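Local structure of galactan 1,3-beta-galactosidase (Phanerochaete chrysosporium, 7BYS) at residues G183-A188 / S203-W208; L131-R136 / A155-Q160; P212-S217 / S226-I231; A235-Y240 / Q383-G388. The protein probably hydrolyses the beta-1,3-galactan chains of arabinogalactan from one end, pairing a GH43 catalytic domain with a calcium-bound, carbohydrate-binding module of family 35. All coordinates share one frame; numbering follows the deposited sequence.

Interaction 1. Residues G183-A188 / S203-W208; sequences GATLEA and SHTSGW
E187 and S203 form an antiparallel hydrogen-bonded pair in one blade of the GH43 five-bladed beta-propeller: E187 N meets S203 O at 2.9 Å, and S203 N returns a bond to E187 O. Beyond this pair the imidazole of H204 lies against residues 184-186. Its CB and CG pass near T185 O, and with CG beside the backbone N (chi1 -82°) the ring turns ND1 toward that oxygen. ND1 donates to T185 O at 3.0 Å from well above the carbonyl plane. T185 OG1 also hydrogen-bonds ND1, at 3.2 Å. CE1 comes edge-on to A184 O at 3.0 Å, while L186 CD2 makes a CH-pi contact over one face, 3.9 Å from the ring centroid. NE2, at the far tip, hydrogen-bonds Q228. A leucine at H204 would probably leave T185 O and Q228 without their mates and residues 184-186 less firmly held. The extended E187 chain ends beside the D137 carboxylate, a like charge, and its OE2 makes a weak bond to Q242; both residues bind galactose in other structures of this enzyme. S203 OG hydrogen-bonds Q242. A water accepting from G207 N at 2.8 Å donates to E187 OE2.

Interaction 2. Residues L131-R136 / A155-Q160; sequences LGADSR and ASDNNQ
The D134 carboxylate reaches across to the turn at N158, and its OD2 is gripped from opposite faces of its plane. N158 N donates from the anti side, 2.9 Å from OD2 and 21° out of the plane. R136 NH1 approaches OD2 from well out of the carboxylate plane on the other face, a 3.0 Å salt bridge, with OD2 itself near the guanidinium plane. OD1 is paired with K129. A leucine at D134 would probably cost N158 N its acceptor and leave R136 and K129 without the carboxylate that pairs with both, the turn less firmly held. The extended R136 chain crosses N159 at about a right angle, its CD 3.5 Å from N159 OD1, with guanidinium and amide planes 83° apart. A water joins NH1 to N159 N and OD1. With chi1 at -170°, S156 OG swings away from its backbone N and donates to D134 O at 2.7 Å, on a lone pair; K163 also bonds this hydroxyl. R136 N binds A155 O. The loop thus docks on the end of strand 150-156 and on the type I' beta turn D157-Q160, in a four-stranded antiparallel propeller blade whose first strand, 138-142, follows galactose-binding D137.

Interaction 3. Residues P212-S217 / S226-I231; sequences PNKWFS and SAQQDI
K214 bends at its second torsion (chi1 -50°, chi2 -70°) to run alongside D230 in the same direction, bringing NZ 2.7 Å from D230 OD1. NZ stands above the carboxylate plane, and the salt bridge spans the non-hydrogen-bonded pair K214-D230. W215 CG instead sits between the backbone N and the carbonyl carbon (chi1 72°), which lays the indole against Q229 and I231. NE1 lies 3.5 Å from Q229 CB. I231 CG2 slides past at the indole edge, 3.7 Å from W215 CD1, the two side chains pointing in opposite directions. The backbone ladder beneath is regular: W215 N donates to Q229 O at 2.8 Å, Q229 N returns to W215 O, and I231 N closes on N213 O. Nearer the loop of the hairpin a side chain takes over, S226 OG accepting from S217 N at 2.8 Å while S226 N donates to S217 O. A water over one indole face bridges W215 O, A227 O and S226 OG. The F216 ring turns its edge to S226 O, with CD2 at 3.3 Å, and lies beside the stem of Q228, whose OE1 is held by H204. Strand 214-218 lies between strands 229-230 and 197-204 in the sheet, paired with the latter through K214-A202 and F216-L200 backbone bonds, while W215 also packs on A281 and P282 and I231 on strand 283-284.

Interaction 4. Residues A235-Y240 / Q383-G388; sequences ATRTWY and QPDSGG
D385 OD2 is the polar hub, taking R237 NH2 at 3.0 Å in a nearly straight salt bridge (N-H...O 164°), a weak bond from NH1, and a water at 2.6 Å. OD2 lies in the guanidinium plane, yet NH2 stands above the carboxylate plane, and the two flat groups are 78° apart. The other oxygen, OD1, accepts from Y240 OH at 2.9 Å on its syn side. Y240 CG lies anti to its backbone N (chi1 -158°), which sends the ring toward the D385 loop: its edge meets D385 O and OD1, and CE2 rests 3.5 Å from P384 CB. Over one guanidinium face lies G387 CA; a side chain there would probably crowd R237 NE. A water ties R237 NE to T236 O and S386 O, so the charged group is fixed by both carboxylate and backbone. R237-Y240 have positive phi and wind into a short left-handed turn, with Y240 N bonded to T236 O. S386, whose OG is bound by V391 and N361, belongs to the loop between strands 379-383 and 392-402. This is an interdomain interface, a buried carboxylate of the carbohydrate-binding module received by an arginine and a tyrosine of the GH43 domain.

Along the chain the contacts come in series, interaction 2 first, then 1, 3 and 4. Interactions 1 and 3 share one antiparallel sheet, in which strands 197-204 and 214-218 are neighbours; their centres are about 12 Å apart, and H204 bonds Q228 between them. Interaction 2 belongs to the preceding blade, its centre also about 12 Å from that of interaction 1, where Q160 O probably accepts from T185 N. The centre of interaction 4 is about 18 Å from that of interaction 3, which it meets through a probable hydrogen bond of N213 N with T238 OG1, and about 29 Å from that of interaction 2. The series thus runs from one propeller blade through the next to the carbohydrate-binding module, passing close to galactose-binding D137 and Q242.

Interaction 1. Residues G183-A188 / S203-W208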
loop_
_atom_site.group_PDB
_atom_site.type_symbol
_atom_site.label_atom_id
_atom_site.label_comp_id
_atom_site.label_asym_id
_atom_site.label_seq_id
_atom_site.Cartn_x
_atom_site.Cartn_y
_atom_site.Cartn_z
ATOM N N GLY A 183 6.870 -17.723 16.979
ATOM C CA GLY A 183 5.479 -18.044 16.733
ATOM C C GLY A 183 4.607 -16.875 16.342
ATOM O O GLY A 183 3.387 -17.030 16.286
ATOM N N ALA A 184 5.194 -15.716 16.039
ATOM C CA ALA A 184 4.433 -14.497 15.792
ATOM C C ALA A 184 3.777 -14.445 14.416
ATOM O O ALA A 184 2.827 -13.677 14.239
ATOM C CB ALA A 184 5.337 -13.284 15.991
ATOM N N THR A 185 4.255 -15.236 13.453
ATOM C CA THR A 185 3.720 -15.279 12.084
ATOM C C THR A 185 3.517 -13.883 11.501
ATOM O O THR A 185 2.449 -13.541 10.983
ATOM C CB THR A 185 2.450 -16.139 11.950
ATOM O OG1 THR A 185 1.356 -15.542 12.667
ATOM C CG2 THR A 185 2.700 -17.572 12.441
ATOM N N LEU A 186 4.561 -13.075 11.585
ATOM C CA LEU A 186 4.514 -11.704 11.100
ATOM C C LEU A 186 5.264 -11.589 9.786
ATOM O O LEU A 186 6.308 -12.220 9.590
ATOM C CB LEU A 186 5.125 -10.736 12.118
ATOM C CG LEU A 186 4.388 -10.595 13.457
ATOM C CD1 LEU A 186 5.220 -9.815 14.443
ATOM C CD2 LEU A 186 3.014 -9.961 13.270
ATOM N N GLU A 187 4.745 -10.754 8.895
ATOM C CA GLU A 187 5.473 -10.439 7.673
ATOM C C GLU A 187 5.230 -8.975 7.317
ATOM O O GLU A 187 4.733 -8.188 8.132
ATOM C CB GLU A 187 5.190 -11.458 6.563
ATOM C CG GLU A 187 3.763 -11.453 6.068
ATOM C CD GLU A 187 3.537 -12.477 4.955
ATOM O OE1 GLU A 187 4.453 -13.276 4.662
ATOM O OE2 GLU A 187 2.439 -12.484 4.365
ATOM N N ALA A 188 5.642 -8.591 6.106
ATOM C CA ALA A 188 5.533 -7.216 5.620
ATOM C C ALA A 188 5.937 -6.170 6.666
ATOM O O ALA A 188 5.167 -5.238 6.965
ATOM C CB ALA A 188 4.110 -6.968 5.109
ATOM N N SER A 203 2.155 -7.200 8.998
ATOM C CA SER A 203 0.976 -8.018 8.767
ATOM C C SER A 203 1.146 -9.392 9.407
ATOM O O SER A 203 2.228 -9.783 9.841
ATOM C CB SER A 203 0.698 -8.138 7.268
ATOM O OG SER A 203 1.538 -9.104 6.652
ATOM N N HIS A 204 0.051 -10.138 9.454
ATOM C CA HIS A 204 0.164 -11.567 9.683
ATOM C C HIS A 204 0.315 -12.288 8.345
ATOM O O HIS A 204 0.433 -11.659 7.284
ATOM C CB HIS A 204 -0.982 -12.072 10.554
ATOM C CG HIS A 204 -0.743 -11.851 12.013
ATOM N ND1 HIS A 204 0.239 -12.522 12.712
ATOM C CD2 HIS A 204 -1.305 -10.985 12.887
ATOM C CE1 HIS A 204 0.242 -12.106 13.965
ATOM N NE2 HIS A 204 -0.678 -11.167 14.095
ATOM N N THR A 205 0.347 -13.622 8.391
ATOM C CA THR A 205 0.593 -14.441 7.200
ATOM C C THR A 205 -0.743 -14.975 6.705
ATOM O O THR A 205 -1.281 -15.939 7.256
ATOM C CB THR A 205 1.553 -15.590 7.501
ATOM O OG1 THR A 205 1.081 -16.331 8.630
ATOM C CG2 THR A 205 2.931 -15.058 7.811
ATOM N N SER A 206 -1.278 -14.353 5.661
ATOM C CA SER A 206 -2.495 -14.844 5.026
ATOM C C SER A 206 -2.334 -14.891 3.510
ATOM O O SER A 206 -3.302 -14.711 2.767
ATOM C CB SER A 206 -3.721 -14.032 5.445
ATOM O OG SER A 206 -3.596 -12.676 5.053
ATOM N N GLY A 207 -1.113 -15.138 3.045
ATOM C CA GLY A 207 -0.851 -15.178 1.619
ATOM C C GLY A 207 -1.133 -13.838 0.975
ATOM O O GLY A 207 -0.785 -12.774 1.500
ATOM N N TRP A 208 -1.793 -13.896 -0.185
ATOM C CA TRP A 208 -2.147 -12.706 -0.946
ATOM C C TRP A 208 -3.268 -11.911 -0.288
ATOM O O TRP A 208 -3.385 -10.705 -0.538
ATOM C CB TRP A 208 -2.627 -13.105 -2.343
ATOM C CG TRP A 208 -1.556 -13.407 -3.351
ATOM C CD1 TRP A 208 -1.413 -14.560 -4.071
ATOM C CD2 TRP A 208 -0.505 -12.534 -3.781
ATOM N NE1 TRP A 208 -0.328 -14.463 -4.907
ATOM C CE2 TRP A 208 0.246 -13.229 -4.749
ATOM C CE3 TRP A 208 -0.119 -11.237 -3.432
ATOM C CZ2 TRP A 208 1.359 -12.671 -5.372
ATOM C CZ3 TRP A 208 0.987 -10.684 -4.055
ATOM C CH2 TRP A 208 1.712 -11.400 -5.012
HETATM O O HOH W 1 -0.805 -15.516 10.739
HETATM O O HOH W 2 -0.236 -12.026 4.204
HETATM O O HOH W 3 1.457 -15.484 3.969
#

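Interaction 2. Residues L131-R136 / A155-Q160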
loop_
_atom_site.group_PDB
_atom_site.type_symbol
_atom_site.label_atom_id
_atom_site.label_comp_id
_atom_site.label_asym_id
_atom_site.label_seq_id
_atom_site.Cartn_x
_atom_site.Cartn_y
_atom_site.Cartn_z
ATOM N N LEU A 131 22.332 -15.460 8.865
ATOM C CA LEU A 131 22.740 -16.392 9.923
ATOM C C LEU A 131 22.333 -17.829 9.616
ATOM O O LEU A 131 22.165 -18.646 10.529
ATOM C CB LEU A 131 22.262 -15.945 11.308
ATOM C CG LEU A 131 22.607 -14.488 11.639
ATOM C CD1 LEU A 131 21.937 -14.074 12.915
ATOM C CD2 LEU A 131 24.119 -14.276 11.733
ATOM N N GLY A 132 22.162 -18.146 8.335
ATOM C CA GLY A 132 21.791 -19.475 7.908
ATOM C C GLY A 132 20.319 -19.811 8.022
ATOM O O GLY A 132 19.941 -20.943 7.707
ATOM N N ALA A 133 19.481 -18.877 8.460
ATOM C CA ALA A 133 18.056 -19.121 8.650
ATOM C C ALA A 133 17.255 -18.483 7.523
ATOM O O ALA A 133 17.764 -17.671 6.751
ATOM C CB ALA A 133 17.593 -18.576 10.008
ATOM N N ASP A 134 15.986 -18.883 7.433
ATOM C CA ASP A 134 15.088 -18.358 6.416
ATOM C C ASP A 134 14.927 -16.854 6.555
ATOM O O ASP A 134 14.888 -16.299 7.659
ATOM C CB ASP A 134 13.684 -18.935 6.603
ATOM C CG ASP A 134 13.575 -20.386 6.205
ATOM O OD1 ASP A 134 14.571 -20.974 5.717
ATOM O OD2 ASP A 134 12.464 -20.941 6.386
ATOM N N SER A 135 14.775 -16.203 5.410
ATOM C CA SER A 135 14.291 -14.829 5.358
ATOM C C SER A 135 13.355 -14.726 4.167
ATOM O O SER A 135 13.759 -15.007 3.033
ATOM C CB SER A 135 15.461 -13.853 5.217
ATOM O OG SER A 135 15.009 -12.508 5.156
ATOM N N ARG A 136 12.107 -14.326 4.420
ATOM C CA ARG A 136 11.156 -14.110 3.337
ATOM C C ARG A 136 10.800 -12.627 3.272
ATOM O O ARG A 136 11.659 -11.827 2.898
ATOM C CB ARG A 136 9.974 -15.082 3.423
ATOM C CG ARG A 136 10.388 -16.486 3.013
ATOM C CD ARG A 136 9.230 -17.472 3.064
ATOM N NE ARG A 136 9.625 -18.800 2.600
ATOM C CZ ARG A 136 10.220 -19.716 3.358
ATOM N NH1 ARG A 136 10.525 -19.467 4.623
ATOM N NH2 ARG A 136 10.540 -20.894 2.831
ATOM N N ALA A 155 10.725 -12.140 8.325
ATOM C CA ALA A 155 9.982 -13.355 8.631
ATOM C C ALA A 155 10.901 -14.549 8.408
ATOM O O ALA A 155 11.425 -14.749 7.305
ATOM C CB ALA A 155 8.760 -13.442 7.720
ATOM N N SER A 156 11.107 -15.336 9.452
ATOM C CA SER A 156 12.084 -16.411 9.427
ATOM C C SER A 156 11.402 -17.715 9.830
ATOM O O SER A 156 10.212 -17.743 10.166
ATOM C CB SER A 156 13.266 -16.060 10.345
ATOM O OG SER A 156 14.339 -16.979 10.182
ATOM N N ASP A 157 12.166 -18.810 9.754
ATOM C CA ASP A 157 11.726 -20.139 10.191
ATOM C C ASP A 157 10.345 -20.495 9.628
ATOM O O ASP A 157 9.366 -20.672 10.356
ATOM C CB ASP A 157 11.809 -20.282 11.716
ATOM C CG ASP A 157 13.198 -19.944 12.263
ATOM O OD1 ASP A 157 14.198 -20.302 11.614
ATOM O OD2 ASP A 157 13.291 -19.295 13.323
ATOM N N ASN A 158 10.281 -20.575 8.297
ATOM C CA ASN A 158 9.042 -20.905 7.588
ATOM C C ASN A 158 7.919 -19.941 7.964
ATOM O O ASN A 158 6.772 -20.337 8.161
ATOM C CB ASN A 158 8.635 -22.367 7.797
ATOM C CG ASN A 158 9.594 -23.342 7.137
ATOM O OD1 ASN A 158 10.294 -22.997 6.184
ATOM N ND2 ASN A 158 9.626 -24.569 7.639
ATOM N N ASN A 159 8.266 -18.659 8.082
ATOM C CA ASN A 159 7.388 -17.539 8.418
ATOM C C ASN A 159 6.918 -17.534 9.871
ATOM O O ASN A 159 6.187 -16.623 10.260
ATOM C CB ASN A 159 6.188 -17.392 7.466
ATOM C CG ASN A 159 6.579 -16.824 6.106
ATOM O OD1 ASN A 159 7.656 -16.255 5.936
ATOM N ND2 ASN A 159 5.685 -16.953 5.140
ATOM N N GLN A 160 7.339 -18.493 10.695
ATOM C CA GLN A 160 6.774 -18.601 12.036
ATOM C C GLN A 160 7.383 -17.620 13.033
ATOM O O GLN A 160 6.678 -17.158 13.932
ATOM C CB GLN A 160 6.916 -20.027 12.569
ATOM C CG GLN A 160 6.254 -21.069 11.685
ATOM C CD GLN A 160 4.821 -20.699 11.363
ATOM O OE1 GLN A 160 3.949 -20.716 12.241
ATOM N NE2 GLN A 160 4.572 -20.325 10.111
HETATM O O HOH W 4 14.887 -20.802 9.231
HETATM O O HOH W 5 10.220 -17.146 6.404
#

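Interaction 3. Residues P212-S217 / S226-I231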
loop_
_atom_site.group_PDB
_atom_site.type_symbol
_atom_site.label_atom_id
_atom_site.label_comp_id
_atom_site.label_asym_id
_atom_site.label_seq_id
_atom_site.Cartn_x
_atom_site.Cartn_y
_atom_site.Cartn_z
ATOM N N PRO A 212 -5.688 -7.817 9.106
ATOM C CA PRO A 212 -5.493 -6.639 9.964
ATOM C C PRO A 212 -4.031 -6.478 10.356
ATOM O O PRO A 212 -3.480 -7.304 11.092
ATOM C CB PRO A 212 -6.372 -6.950 11.187
ATOM C CG PRO A 212 -7.388 -7.925 10.679
ATOM C CD PRO A 212 -6.644 -8.774 9.697
ATOM N N ASN A 213 -3.401 -5.411 9.870
ATOM C CA ASN A 213 -2.005 -5.150 10.190
ATOM C C ASN A 213 -1.892 -4.563 11.598
ATOM O O ASN A 213 -2.833 -3.960 12.127
ATOM C CB ASN A 213 -1.382 -4.206 9.155
ATOM C CG ASN A 213 -1.007 -4.903 7.843
ATOM O OD1 ASN A 213 -0.118 -4.437 7.130
ATOM N ND2 ASN A 213 -1.694 -5.986 7.501
ATOM N N LYS A 214 -0.720 -4.752 12.204
ATOM C CA LYS A 214 -0.523 -4.497 13.625
ATOM C C LYS A 214 0.671 -3.577 13.857
ATOM O O LYS A 214 1.600 -3.510 13.047
ATOM C CB LYS A 214 -0.258 -5.795 14.409
ATOM C CG LYS A 214 -1.253 -6.910 14.157
ATOM C CD LYS A 214 -2.613 -6.602 14.757
ATOM C CE LYS A 214 -3.567 -7.770 14.547
ATOM N NZ LYS A 214 -4.927 -7.452 15.077
ATOM N N TRP A 215 0.648 -2.893 15.004
ATOM C CA TRP A 215 1.776 -2.100 15.476
ATOM C C TRP A 215 2.269 -2.624 16.822
ATOM O O TRP A 215 1.494 -3.182 17.613
ATOM C CB TRP A 215 1.438 -0.594 15.557
ATOM C CG TRP A 215 0.521 -0.192 16.665
ATOM C CD1 TRP A 215 -0.849 -0.107 16.624
ATOM C CD2 TRP A 215 0.908 0.220 17.980
ATOM N NE1 TRP A 215 -1.329 0.323 17.841
ATOM C CE2 TRP A 215 -0.271 0.524 18.691
ATOM C CE3 TRP A 215 2.140 0.345 18.632
ATOM C CZ2 TRP A 215 -0.256 0.954 20.018
ATOM C CZ3 TRP A 215 2.155 0.774 19.947
ATOM C CH2 TRP A 215 0.962 1.074 20.627
ATOM N N PHE A 216 3.573 -2.424 17.059
ATOM C CA PHE A 216 4.283 -2.788 18.283
ATOM C C PHE A 216 5.270 -1.661 18.550
ATOM O O PHE A 216 5.767 -1.045 17.608
ATOM C CB PHE A 216 5.130 -4.062 18.093
ATOM C CG PHE A 216 4.433 -5.183 17.352
ATOM C CD1 PHE A 216 4.232 -5.120 15.981
ATOM C CD2 PHE A 216 4.044 -6.335 18.024
ATOM C CE1 PHE A 216 3.611 -6.167 15.305
ATOM C CE2 PHE A 216 3.427 -7.395 17.341
ATOM C CZ PHE A 216 3.211 -7.301 15.988
ATOM N N SER A 217 5.574 -1.381 19.815
ATOM C CA SER A 217 6.583 -0.366 20.103
ATOM C C SER A 217 7.572 -0.879 21.139
ATOM O O SER A 217 7.275 -1.781 21.930
ATOM C CB SER A 217 5.993 0.955 20.609
ATOM O OG SER A 217 5.243 0.753 21.785
ATOM N N SER A 226 5.903 -4.173 22.730
ATOM C CA SER A 226 4.525 -4.283 23.183
ATOM C C SER A 226 3.788 -5.358 22.389
ATOM O O SER A 226 4.208 -5.770 21.303
ATOM C CB SER A 226 3.829 -2.933 23.051
ATOM O OG SER A 226 3.799 -2.517 21.689
ATOM N N ALA A 227 2.683 -5.827 22.957
ATOM C CA ALA A 227 1.835 -6.786 22.268
ATOM C C ALA A 227 1.113 -6.116 21.104
ATOM O O ALA A 227 0.738 -4.944 21.164
ATOM C CB ALA A 227 0.803 -7.353 23.240
ATOM N N GLN A 228 0.899 -6.893 20.045
ATOM C CA GLN A 228 0.273 -6.378 18.831
ATOM C C GLN A 228 -1.031 -5.638 19.119
ATOM O O GLN A 228 -1.847 -6.060 19.945
ATOM C CB GLN A 228 0.001 -7.525 17.858
ATOM C CG GLN A 228 -0.896 -8.622 18.424
ATOM C CD GLN A 228 -1.146 -9.752 17.441
ATOM O OE1 GLN A 228 -0.530 -9.822 16.384
ATOM N NE2 GLN A 228 -2.046 -10.655 17.800
ATOM N N GLN A 229 -1.231 -4.533 18.405
ATOM C CA GLN A 229 -2.509 -3.836 18.368
ATOM C C GLN A 229 -2.808 -3.423 16.929
ATOM O O GLN A 229 -1.905 -3.254 16.107
ATOM C CB GLN A 229 -2.500 -2.596 19.277
ATOM C CG GLN A 229 -2.197 -2.873 20.766
ATOM C CD GLN A 229 -3.292 -3.660 21.502
ATOM O OE1 GLN A 229 -4.389 -3.900 20.988
ATOM N NE2 GLN A 229 -2.993 -4.051 22.732
ATOM N N ASP A 230 -4.089 -3.252 16.628
ATOM C CA ASP A 230 -4.516 -2.906 15.276
ATOM C C ASP A 230 -4.159 -1.469 14.915
ATOM O O ASP A 230 -4.245 -0.560 15.744
ATOM C CB ASP A 230 -6.031 -3.087 15.162
ATOM C CG ASP A 230 -6.438 -4.533 15.016
ATOM O OD1 ASP A 230 -6.007 -5.187 14.041
ATOM O OD2 ASP A 230 -7.185 -5.027 15.888
ATOM N N ILE A 231 -3.783 -1.263 13.642
ATOM C CA ILE A 231 -3.638 0.089 13.102
ATOM C C ILE A 231 -4.892 0.582 12.387
ATOM O O ILE A 231 -4.960 1.769 12.038
ATOM C CB ILE A 231 -2.414 0.243 12.169
ATOM C CG1 ILE A 231 -2.523 -0.643 10.915
ATOM C CG2 ILE A 231 -1.117 -0.018 12.937
ATOM C CD1 ILE A 231 -1.398 -0.378 9.876
HETATM O O HOH W 6 -5.507 -3.507 11.792
HETATM O O HOH W 7 1.376 -2.466 20.461
#

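Interaction 4. Residues A235-Y240 / Q383-G388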
loop_
_atom_site.group_PDB
_atom_site.type_symbol
_atom_site.label_atom_id
_atom_site.label_comp_id
_atom_site.label_asym_id
_atom_site.label_seq_id
_atom_site.Cartn_x
_atom_site.Cartn_y
_atom_site.Cartn_z
ATOM N N ALA A 235 -12.147 -5.379 10.696
ATOM C CA ALA A 235 -12.971 -5.942 9.633
ATOM C C ALA A 235 -12.517 -5.479 8.253
ATOM O O ALA A 235 -12.729 -6.183 7.261
ATOM C CB ALA A 235 -14.449 -5.606 9.863
ATOM N N THR A 236 -11.879 -4.309 8.170
ATOM C CA THR A 236 -11.479 -3.786 6.866
ATOM C C THR A 236 -10.202 -4.412 6.325
ATOM O O THR A 236 -9.850 -4.134 5.176
ATOM C CB THR A 236 -11.276 -2.262 6.884
ATOM O OG1 THR A 236 -10.087 -1.931 7.607
ATOM C CG2 THR A 236 -12.474 -1.533 7.485
ATOM N N ARG A 237 -9.489 -5.207 7.125
ATOM C CA ARG A 237 -8.243 -5.835 6.690
ATOM C C ARG A 237 -7.257 -4.774 6.200
ATOM O O ARG A 237 -6.760 -4.810 5.070
ATOM C CB ARG A 237 -8.504 -6.915 5.640
ATOM C CG ARG A 237 -9.613 -7.885 6.046
ATOM C CD ARG A 237 -9.932 -8.899 4.958
ATOM N NE ARG A 237 -10.451 -8.236 3.766
ATOM C CZ ARG A 237 -10.572 -8.815 2.577
ATOM N NH1 ARG A 237 -10.210 -10.084 2.397
ATOM N NH2 ARG A 237 -11.030 -8.109 1.547
ATOM N N THR A 238 -6.986 -3.816 7.093
ATOM C CA THR A 238 -6.123 -2.671 6.802
ATOM C C THR A 238 -6.642 -1.886 5.605
ATOM O O THR A 238 -5.878 -1.450 4.740
ATOM C CB THR A 238 -4.646 -3.053 6.647
ATOM O OG1 THR A 238 -4.328 -4.113 7.556
ATOM C CG2 THR A 238 -3.752 -1.871 7.006
ATOM N N TRP A 239 -7.959 -1.678 5.566
ATOM C CA TRP A 239 -8.579 -1.000 4.429
ATOM C C TRP A 239 -8.164 -1.667 3.120
ATOM O O TRP A 239 -7.863 -1.007 2.120
ATOM C CB TRP A 239 -8.272 0.504 4.441
ATOM C CG TRP A 239 -8.862 1.199 5.641
ATOM C CD1 TRP A 239 -8.192 1.656 6.735
ATOM C CD2 TRP A 239 -10.252 1.461 5.880
ATOM N NE1 TRP A 239 -9.073 2.210 7.629
ATOM C CE2 TRP A 239 -10.343 2.116 7.124
ATOM C CE3 TRP A 239 -11.422 1.239 5.145
ATOM C CZ2 TRP A 239 -11.563 2.532 7.669
ATOM C CZ3 TRP A 239 -12.637 1.663 5.682
ATOM C CH2 TRP A 239 -12.693 2.305 6.928
ATOM N N TYR A 240 -8.149 -3.001 3.141
ATOM C CA TYR A 240 -7.683 -3.844 2.035
ATOM C C TYR A 240 -6.282 -3.435 1.555
ATOM O O TYR A 240 -6.089 -2.862 0.476
ATOM C CB TYR A 240 -8.702 -3.886 0.891
ATOM C CG TYR A 240 -8.572 -5.088 -0.019
ATOM C CD1 TYR A 240 -7.335 -5.661 -0.324
ATOM C CD2 TYR A 240 -9.707 -5.655 -0.579
ATOM C CE1 TYR A 240 -7.247 -6.781 -1.171
ATOM C CE2 TYR A 240 -9.631 -6.743 -1.394
ATOM C CZ TYR A 240 -8.422 -7.300 -1.699
ATOM O OH TYR A 240 -8.409 -8.392 -2.517
ATOM N N GLN A 383 -14.437 -3.085 -7.980
ATOM C CA GLN A 383 -14.872 -3.175 -6.587
ATOM C C GLN A 383 -14.272 -4.431 -5.969
ATOM O O GLN A 383 -14.838 -5.535 -6.085
ATOM C CB GLN A 383 -16.397 -3.162 -6.490
ATOM C CG GLN A 383 -16.978 -1.853 -6.986
ATOM C CD GLN A 383 -18.492 -1.865 -7.012
ATOM O OE1 GLN A 383 -19.101 -2.735 -7.629
ATOM N NE2 GLN A 383 -19.104 -0.924 -6.310
ATOM N N PRO A 384 -13.131 -4.309 -5.288
ATOM C CA PRO A 384 -12.522 -5.479 -4.646
ATOM C C PRO A 384 -13.477 -6.137 -3.661
ATOM O O PRO A 384 -14.411 -5.514 -3.137
ATOM C CB PRO A 384 -11.307 -4.890 -3.910
ATOM C CG PRO A 384 -10.984 -3.616 -4.644
ATOM C CD PRO A 384 -12.321 -3.085 -5.136
ATOM N N ASP A 385 -13.224 -7.423 -3.392
ATOM C CA ASP A 385 -13.880 -8.072 -2.264
ATOM C C ASP A 385 -13.623 -7.245 -1.010
ATOM O O ASP A 385 -12.501 -6.797 -0.773
ATOM C CB ASP A 385 -13.330 -9.489 -2.082
ATOM C CG ASP A 385 -11.812 -9.535 -1.963
ATOM O OD1 ASP A 385 -11.118 -9.214 -2.946
ATOM O OD2 ASP A 385 -11.314 -9.905 -0.876
ATOM N N SER A 386 -14.661 -6.991 -0.233
ATOM C CA SER A 386 -14.504 -6.116 0.919
ATOM C C SER A 386 -14.286 -6.854 2.234
ATOM O O SER A 386 -13.964 -6.210 3.237
ATOM C CB SER A 386 -15.685 -5.149 1.016
ATOM O OG SER A 386 -16.833 -5.867 1.440
ATOM N N GLY A 387 -14.427 -8.179 2.252
ATOM C CA GLY A 387 -14.273 -8.982 3.448
ATOM C C GLY A 387 -15.569 -9.596 3.935
ATOM O O GLY A 387 -15.534 -10.579 4.688
ATOM N N GLY A 388 -16.702 -9.040 3.531
ATOM C CA GLY A 388 -17.995 -9.564 3.917
ATOM C C GLY A 388 -19.082 -8.639 3.407
ATOM O O GLY A 388 -18.838 -7.470 3.091
HETATM O O HOH W 8 -11.262 -5.454 3.106
HETATM O O HOH W 9 -9.015 -11.173 -0.537
#